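Local coordinates for protein cytochrome c-554 (Nitrosomonas europaea, PDB 1FT5) that carries electrons through its c-type haems during ammonia oxidation, accepting them directly from hydroxylamine oxidoreductase, at residues 41-49 against 155-164. Sequence-based numbering, arbitrary orientation.
Sequences EAKQKAKLD and PFTPEVDAKY. With HEM (protoporphyrin IX containing Fe), chain F.
K45 NZ meets D161 OD2 at 2.7 Å, a salt bridge reaching the carboxylate on its anti side, 32° out of plane. With CG anti to the backbone N (chi1 -176°), K45 passes alongside V160, its CG 3.7 Å from V160 CG1. D161 OD1 accepts from K163 N at 2.9 Å, closing an Asx turn that restrains the carboxylate. Deeper, A46 CB packs 3.6 Å from F156 CE2, A42 O lies at that ring's edge, and L48 CD1 comes obliquely within 3.8 Å of F156 CZ. One face of F156 turns to pyrrole A of haem 2 (C60 and C63 covalent, H64 axial), CE1 tightly 3.1 Å from haem C4A; P155 CD lies 3.4 Å from haem CHC. F156 probably covers the side away from H64, consistent with a five-coordinate iron. An alanine here is likely to uncover this porphyrin face and leave A46 CB and L48 CD1 without their aromatic partner. Y164, its ring between K163 CG and F156 CB, donates from OH to propionate O2A at its edge (2.6 Å). A water donates to A46 O and P155 O. A Schellman motif (L48 N to K43 O, K47 N to Q44 O; K47 is C-prime) ends helix 40-45, which thus meets the loop between helices 131-138 and 168-171.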
ATOM      1  N   GLU A  41      23.786   7.213   2.752  1.00 23.68           N
ATOM      2  CA  GLU A  41      23.943   7.628   4.146  1.00 25.58           C
ATOM      3  C   GLU A  41      23.027   6.819   5.055  1.00 24.64           C
ATOM      4  O   GLU A  41      23.413   6.347   6.118  1.00 22.23           O
ATOM      5  CB  GLU A  41      23.601   9.121   4.264  1.00 31.03           C
ATOM      6  CG  GLU A  41      23.434   9.627   5.689  1.00 35.56           C
ATOM      7  CD  GLU A  41      23.688  11.141   5.810  1.00 40.93           C
ATOM      8  OE1 GLU A  41      24.144  11.560   6.896  1.00 42.47           O
ATOM      9  OE2 GLU A  41      23.442  11.903   4.822  1.00 40.91           O
ATOM     10  N   ALA A  42      21.786   6.663   4.634  1.00 19.59           N
ATOM     11  CA  ALA A  42      20.856   5.879   5.464  1.00 19.41           C
ATOM     12  C   ALA A  42      21.324   4.422   5.615  1.00 20.10           C
ATOM     13  O   ALA A  42      21.227   3.838   6.723  1.00 18.79           O
ATOM     14  CB  ALA A  42      19.385   5.901   4.874  1.00 19.35           C
ATOM     15  N   LYS A  43      21.820   3.844   4.533  1.00 18.66           N
ATOM     16  CA  LYS A  43      22.295   2.467   4.603  1.00 17.40           C
ATOM     17  C   LYS A  43      23.502   2.352   5.568  1.00 18.54           C
ATOM     18  O   LYS A  43      23.564   1.434   6.361  1.00 19.55           O
ATOM     19  CB  LYS A  43      22.706   1.978   3.230  1.00 18.26           C
ATOM     20  CG  LYS A  43      21.463   1.730   2.305  1.00 16.14           C
ATOM     21  CD  LYS A  43      21.867   1.473   0.867  1.00 16.53           C
ATOM     22  CE  LYS A  43      20.638   1.132   0.067  1.00 16.69           C
ATOM     23  NZ  LYS A  43      20.907   1.230  -1.392  1.00 15.34           N
ATOM     24  N   GLN A  44      24.417   3.316   5.489  1.00 22.81           N
ATOM     25  CA  GLN A  44      25.609   3.267   6.385  1.00 21.84           C
ATOM     26  C   GLN A  44      25.168   3.324   7.837  1.00 24.63           C
ATOM     27  O   GLN A  44      25.687   2.576   8.696  1.00 20.81           O
ATOM     28  CB  GLN A  44      26.566   4.429   6.070  1.00 28.37           C
ATOM     29  CG  GLN A  44      27.248   4.210   4.752  1.00 31.85           C
ATOM     30  CD  GLN A  44      28.367   5.206   4.490  1.00 36.50           C
ATOM     31  OE1 GLN A  44      29.453   4.833   4.028  1.00 39.97           O
ATOM     32  NE2 GLN A  44      28.109   6.474   4.783  1.00 39.55           N
ATOM     33  N   LYS A  45      24.208   4.211   8.129  1.00 20.00           N
ATOM     34  CA  LYS A  45      23.715   4.324   9.506  1.00 21.66           C
ATOM     35  C   LYS A  45      23.126   2.987  10.016  1.00 20.70           C
ATOM     36  O   LYS A  45      23.281   2.624  11.185  1.00 20.53           O
ATOM     37  CB  LYS A  45      22.656   5.422   9.599  1.00 23.69           C
ATOM     38  CG  LYS A  45      22.174   5.649  11.021  1.00 30.38           C
ATOM     39  CD  LYS A  45      21.505   7.015  11.208  1.00 30.38           C
ATOM     40  CE  LYS A  45      21.507   7.397  12.691  1.00 30.55           C
ATOM     41  NZ  LYS A  45      20.981   8.769  12.909  1.00 37.01           N
ATOM     42  N   ALA A  46      22.501   2.227   9.110  1.00 17.33           N
ATOM     43  CA  ALA A  46      21.906   0.949   9.465  1.00 17.68           C
ATOM     44  C   ALA A  46      22.857  -0.251   9.307  1.00 19.60           C
ATOM     45  O   ALA A  46      22.463  -1.421   9.483  1.00 20.08           O
ATOM     46  CB  ALA A  46      20.636   0.708   8.598  1.00 15.95           C
ATOM     47  N   LYS A  47      24.106   0.079   9.027  1.00 18.33           N
ATOM     48  CA  LYS A  47      25.219  -0.886   8.816  1.00 19.78           C
ATOM     49  C   LYS A  47      25.048  -1.815   7.636  1.00 18.50           C
ATOM     50  O   LYS A  47      25.502  -2.979   7.638  1.00 23.04           O
ATOM     51  CB  LYS A  47      25.521  -1.669  10.099  1.00 21.52           C
ATOM     52  CG  LYS A  47      25.904  -0.738  11.282  1.00 30.46           C
ATOM     53  CD  LYS A  47      27.050   0.209  10.890  1.00 34.01           C
ATOM     54  CE  LYS A  47      27.577   1.050  12.093  1.00 37.29           C
ATOM     55  NZ  LYS A  47      28.972   1.558  11.801  1.00 39.23           N
ATOM     56  N   LEU A  48      24.355  -1.317   6.604  1.00 16.75           N
ATOM     57  CA  LEU A  48      24.162  -2.043   5.355  1.00 17.62           C
ATOM     58  C   LEU A  48      25.274  -1.569   4.395  1.00 18.64           C
ATOM     59  O   LEU A  48      25.972  -0.579   4.678  1.00 19.58           O
ATOM     60  CB  LEU A  48      22.778  -1.666   4.767  1.00 16.86           C
ATOM     61  CG  LEU A  48      21.641  -2.122   5.689  1.00 17.55           C
ATOM     62  CD1 LEU A  48      20.333  -1.607   5.067  1.00 21.27           C
ATOM     63  CD2 LEU A  48      21.595  -3.648   5.867  1.00 19.09           C
ATOM     64  N   ASP A  49      25.397  -2.245   3.268  1.00 16.45           N
ATOM     65  CA  ASP A  49      26.452  -1.940   2.261  1.00 16.48           C
ATOM     66  C   ASP A  49      25.865  -0.945   1.264  1.00 20.47           C
ATOM     67  O   ASP A  49      24.961  -1.305   0.505  1.00 18.46           O
ATOM     68  CB  ASP A  49      26.783  -3.242   1.523  1.00 17.56           C
ATOM     69  CG  ASP A  49      27.884  -3.068   0.443  1.00 15.99           C
ATOM     70  OD1 ASP A  49      28.239  -1.926   0.093  1.00 18.20           O
ATOM     71  OD2 ASP A  49      28.344  -4.133  -0.043  1.00 16.57           O
ATOM     72  N   PRO A 155      15.659  -3.217   8.577  1.00 14.74           N
ATOM     73  CA  PRO A 155      16.902  -2.726   9.206  1.00 13.62           C
ATOM     74  C   PRO A 155      16.699  -1.338   9.812  1.00 19.43           C
ATOM     75  O   PRO A 155      17.593  -0.849  10.517  1.00 17.55           O
ATOM     76  CB  PRO A 155      17.890  -2.611   8.030  1.00 16.98           C
ATOM     77  CG  PRO A 155      17.322  -3.436   6.877  1.00 17.83           C
ATOM     78  CD  PRO A 155      15.789  -3.337   7.094  1.00 14.85           C
ATOM     79  N   PHE A 156      15.590  -0.669   9.458  1.00 14.10           N
ATOM     80  CA  PHE A 156      15.367   0.742   9.868  1.00 14.12           C
ATOM     81  C   PHE A 156      14.427   0.826  11.024  1.00 14.46           C
ATOM     82  O   PHE A 156      13.217   1.009  10.895  1.00 16.64           O
ATOM     83  CB  PHE A 156      14.878   1.569   8.604  1.00 14.96           C
ATOM     84  CG  PHE A 156      15.926   1.558   7.530  1.00 15.24           C
ATOM     85  CD1 PHE A 156      15.917   0.555   6.539  1.00 17.73           C
ATOM     86  CD2 PHE A 156      16.987   2.441   7.592  1.00 16.24           C
ATOM     87  CE1 PHE A 156      16.933   0.432   5.643  1.00 19.11           C
ATOM     88  CE2 PHE A 156      18.062   2.314   6.625  1.00 16.82           C
ATOM     89  CZ  PHE A 156      17.988   1.282   5.654  1.00 19.16           C
ATOM     90  N   THR A 157      15.046   0.762  12.212  1.00 16.76           N
ATOM     91  CA  THR A 157      14.273   0.698  13.443  1.00 15.98           C
ATOM     92  C   THR A 157      14.542   1.884  14.350  1.00 13.43           C
ATOM     93  O   THR A 157      15.463   2.653  14.092  1.00 15.44           O
ATOM     94  CB  THR A 157      14.712  -0.507  14.247  1.00 20.32           C
ATOM     95  OG1 THR A 157      16.073  -0.251  14.600  1.00 18.09           O
ATOM     96  CG2 THR A 157      14.713  -1.791  13.447  1.00 19.69           C
ATOM     97  N   PRO A 158      13.711   2.055  15.378  1.00 16.23           N
ATOM     98  CA  PRO A 158      13.933   3.191  16.316  1.00 17.01           C
ATOM     99  C   PRO A 158      15.322   3.179  16.907  1.00 19.15           C
ATOM    100  O   PRO A 158      15.864   4.247  17.225  1.00 19.56           O
ATOM    101  CB  PRO A 158      12.818   3.026  17.358  1.00 17.67           C
ATOM    102  CG  PRO A 158      11.718   2.386  16.557  1.00 16.36           C
ATOM    103  CD  PRO A 158      12.454   1.367  15.665  1.00 14.03           C
ATOM    104  N   GLU A 159      15.924   1.993  17.081  1.00 18.54           N
ATOM    105  CA  GLU A 159      17.340   1.961  17.558  1.00 17.07           C
ATOM    106  C   GLU A 159      18.277   2.682  16.613  1.00 19.05           C
ATOM    107  O   GLU A 159      19.220   3.380  17.029  1.00 24.78           O
ATOM    108  CB  GLU A 159      17.893   0.540  17.638  1.00 26.42           C
ATOM    109  CG  GLU A 159      17.400  -0.181  18.806  1.00 21.96           C
ATOM    110  CD  GLU A 159      17.960  -1.579  18.909  1.00 23.20           C
ATOM    111  OE1 GLU A 159      18.591  -2.111  17.934  1.00 24.08           O
ATOM    112  OE2 GLU A 159      17.758  -2.184  19.986  1.00 20.45           O
ATOM    113  N   VAL A 160      18.107   2.464  15.307  1.00 15.28           N
ATOM    114  CA  VAL A 160      18.949   3.101  14.318  1.00 15.39           C
ATOM    115  C   VAL A 160      18.735   4.617  14.348  1.00 21.20           C
ATOM    116  O   VAL A 160      19.714   5.402  14.377  1.00 20.91           O
ATOM    117  CB  VAL A 160      18.634   2.550  12.896  1.00 18.67           C
ATOM    118  CG1 VAL A 160      19.469   3.319  11.868  1.00 18.36           C
ATOM    119  CG2 VAL A 160      18.949   1.012  12.877  1.00 17.54           C
ATOM    120  N   ASP A 161      17.457   5.031  14.352  1.00 18.07           N
ATOM    121  CA  ASP A 161      17.112   6.430  14.375  1.00 17.40           C
ATOM    122  C   ASP A 161      15.647   6.579  14.791  1.00 17.20           C
ATOM    123  O   ASP A 161      14.773   5.870  14.303  1.00 15.79           O
ATOM    124  CB  ASP A 161      17.303   7.037  12.981  1.00 20.10           C
ATOM    125  CG  ASP A 161      17.284   8.549  12.982  1.00 24.46           C
ATOM    126  OD1 ASP A 161      16.307   9.141  13.429  1.00 20.35           O
ATOM    127  OD2 ASP A 161      18.293   9.170  12.539  1.00 30.72           O
ATOM    128  N   ALA A 162      15.378   7.540  15.655  1.00 20.78           N
ATOM    129  CA  ALA A 162      14.017   7.759  16.152  1.00 18.59           C
ATOM    130  C   ALA A 162      13.029   8.130  15.051  1.00 19.86           C
ATOM    131  O   ALA A 162      11.828   8.005  15.244  1.00 17.91           O
ATOM    132  CB  ALA A 162      14.044   8.865  17.251  1.00 20.28           C
ATOM    133  N   LYS A 163      13.547   8.570  13.921  1.00 19.19           N
ATOM    134  CA  LYS A 163      12.681   8.904  12.807  1.00 18.74           C
ATOM    135  C   LYS A 163      11.991   7.686  12.233  1.00 17.06           C
ATOM    136  O   LYS A 163      10.986   7.842  11.548  1.00 21.03           O
ATOM    137  CB  LYS A 163      13.417   9.661  11.706  1.00 23.87           C
ATOM    138  CG  LYS A 163      14.176   8.797  10.763  1.00 26.67           C
ATOM    139  CD  LYS A 163      15.310   9.606  10.224  1.00 33.44           C
ATOM    140  CE  LYS A 163      15.606   9.256   8.830  1.00 33.00           C
ATOM    141  NZ  LYS A 163      16.635  10.224   8.308  1.00 37.37           N
ATOM    142  N   TYR A 164      12.439   6.487  12.593  1.00 17.30           N
ATOM    143  CA  TYR A 164      11.779   5.249  12.101  1.00 16.29           C
ATOM    144  C   TYR A 164      10.673   4.752  13.075  1.00 19.85           C
ATOM    145  O   TYR A 164      10.128   3.642  12.893  1.00 21.09           O
ATOM    146  CB  TYR A 164      12.826   4.151  11.859  1.00 15.23           C
ATOM    147  CG  TYR A 164      13.848   4.522  10.839  1.00 17.20           C
ATOM    148  CD1 TYR A 164      15.201   4.490  11.155  1.00 15.96           C
ATOM    149  CD2 TYR A 164      13.497   4.946   9.561  1.00 14.30           C
ATOM    150  CE1 TYR A 164      16.146   4.874  10.234  1.00 18.32           C
ATOM    151  CE2 TYR A 164      14.423   5.330   8.636  1.00 15.88           C
ATOM    152  CZ  TYR A 164      15.762   5.303   8.948  1.00 15.60           C
ATOM    153  OH  TYR A 164      16.674   5.739   8.033  1.00 19.73           O
TER
HETATM  154  CHA HEM F 214      13.115   1.955   4.314  1.00 10.78           C
HETATM  155  CHB HEM F 214      16.747  -0.635   2.428  1.00 11.79           C
HETATM  156  CHC HEM F 214      14.690  -4.728   4.175  1.00 11.91           C
HETATM  157  CHD HEM F 214      10.857  -2.080   5.686  1.00 11.28           C
HETATM  158  C1A HEM F 214      14.298   1.612   3.604  1.00 10.98           C
HETATM  159  C2A HEM F 214      15.242   2.549   3.113  1.00 11.70           C
HETATM  160  C3A HEM F 214      16.274   1.813   2.548  1.00 13.38           C
HETATM  161  C4A HEM F 214      15.893   0.431   2.750  1.00 14.03           C
HETATM  162  CMA HEM F 214      17.587   2.303   1.906  1.00 14.96           C
HETATM  163  CAA HEM F 214      15.118   4.039   3.234  1.00 11.89           C
HETATM  164  CBA HEM F 214      15.593   4.555   4.592  1.00 14.93           C
HETATM  165  CGA HEM F 214      15.646   6.078   4.641  1.00 17.51           C
HETATM  166  O1A HEM F 214      15.423   6.743   3.604  1.00 21.50           O
HETATM  167  O2A HEM F 214      15.867   6.608   5.744  1.00 18.08           O
HETATM  168  C1B HEM F 214      16.490  -1.985   2.749  1.00 11.09           C
HETATM  169  C2B HEM F 214      17.430  -3.072   2.555  1.00 13.97           C
HETATM  170  C3B HEM F 214      16.884  -4.175   3.094  1.00 12.36           C
HETATM  171  C4B HEM F 214      15.579  -3.822   3.589  1.00 10.78           C
HETATM  172  CMB HEM F 214      18.744  -2.992   1.818  1.00 14.70           C
HETATM  173  CAB HEM F 214      17.460  -5.598   3.173  1.00 15.90           C
HETATM  174  CBB HEM F 214      18.843  -5.637   3.867  1.00 15.71           C
HETATM  175  C1C HEM F 214      13.412  -4.358   4.683  1.00 12.05           C
HETATM  176  C2C HEM F 214      12.468  -5.296   5.250  1.00 11.45           C
HETATM  177  C3C HEM F 214      11.363  -4.556   5.643  1.00  9.98           C
HETATM  178  C4C HEM F 214      11.689  -3.179   5.328  1.00  9.61           C
HETATM  179  CMC HEM F 214      12.632  -6.807   5.347  1.00 11.64           C
HETATM  180  CAC HEM F 214      10.048  -5.006   6.211  1.00 10.99           C
HETATM  181  CBC HEM F 214      10.018  -6.131   7.248  1.00 13.52           C
HETATM  182  C1D HEM F 214      11.161  -0.743   5.460  1.00 12.75           C
HETATM  183  C2D HEM F 214      10.372   0.335   5.946  1.00 12.61           C
HETATM  184  C3D HEM F 214      11.028   1.491   5.583  1.00 12.16           C
HETATM  185  C4D HEM F 214      12.200   1.084   4.856  1.00 13.68           C
HETATM  186  CMD HEM F 214       9.068   0.179   6.736  1.00 13.08           C
HETATM  187  CAD HEM F 214      10.581   2.902   5.914  1.00 10.73           C
HETATM  188  CBD HEM F 214      11.219   3.502   7.181  1.00 12.53           C
HETATM  189  CGD HEM F 214      10.695   4.896   7.461  1.00 17.46           C
HETATM  190  O1D HEM F 214      11.094   5.818   6.749  1.00 23.09           O
HETATM  191  O2D HEM F 214       9.931   5.051   8.374  1.00 21.70           O
HETATM  192  NA  HEM F 214      14.659   0.281   3.338  1.00 12.44           N
HETATM  193  NB  HEM F 214      15.343  -2.438   3.392  1.00 11.66           N
HETATM  194  NC  HEM F 214      12.896  -3.066   4.669  1.00 11.81           N
HETATM  195  ND  HEM F 214      12.254  -0.314   4.783  1.00 10.24           N
HETATM  196 FE   HEM F 214      13.634  -1.420   3.787  1.00 12.12          FE
HETATM  197  O   HOH W   1      19.882  -2.213  11.198  1.00 24.24           O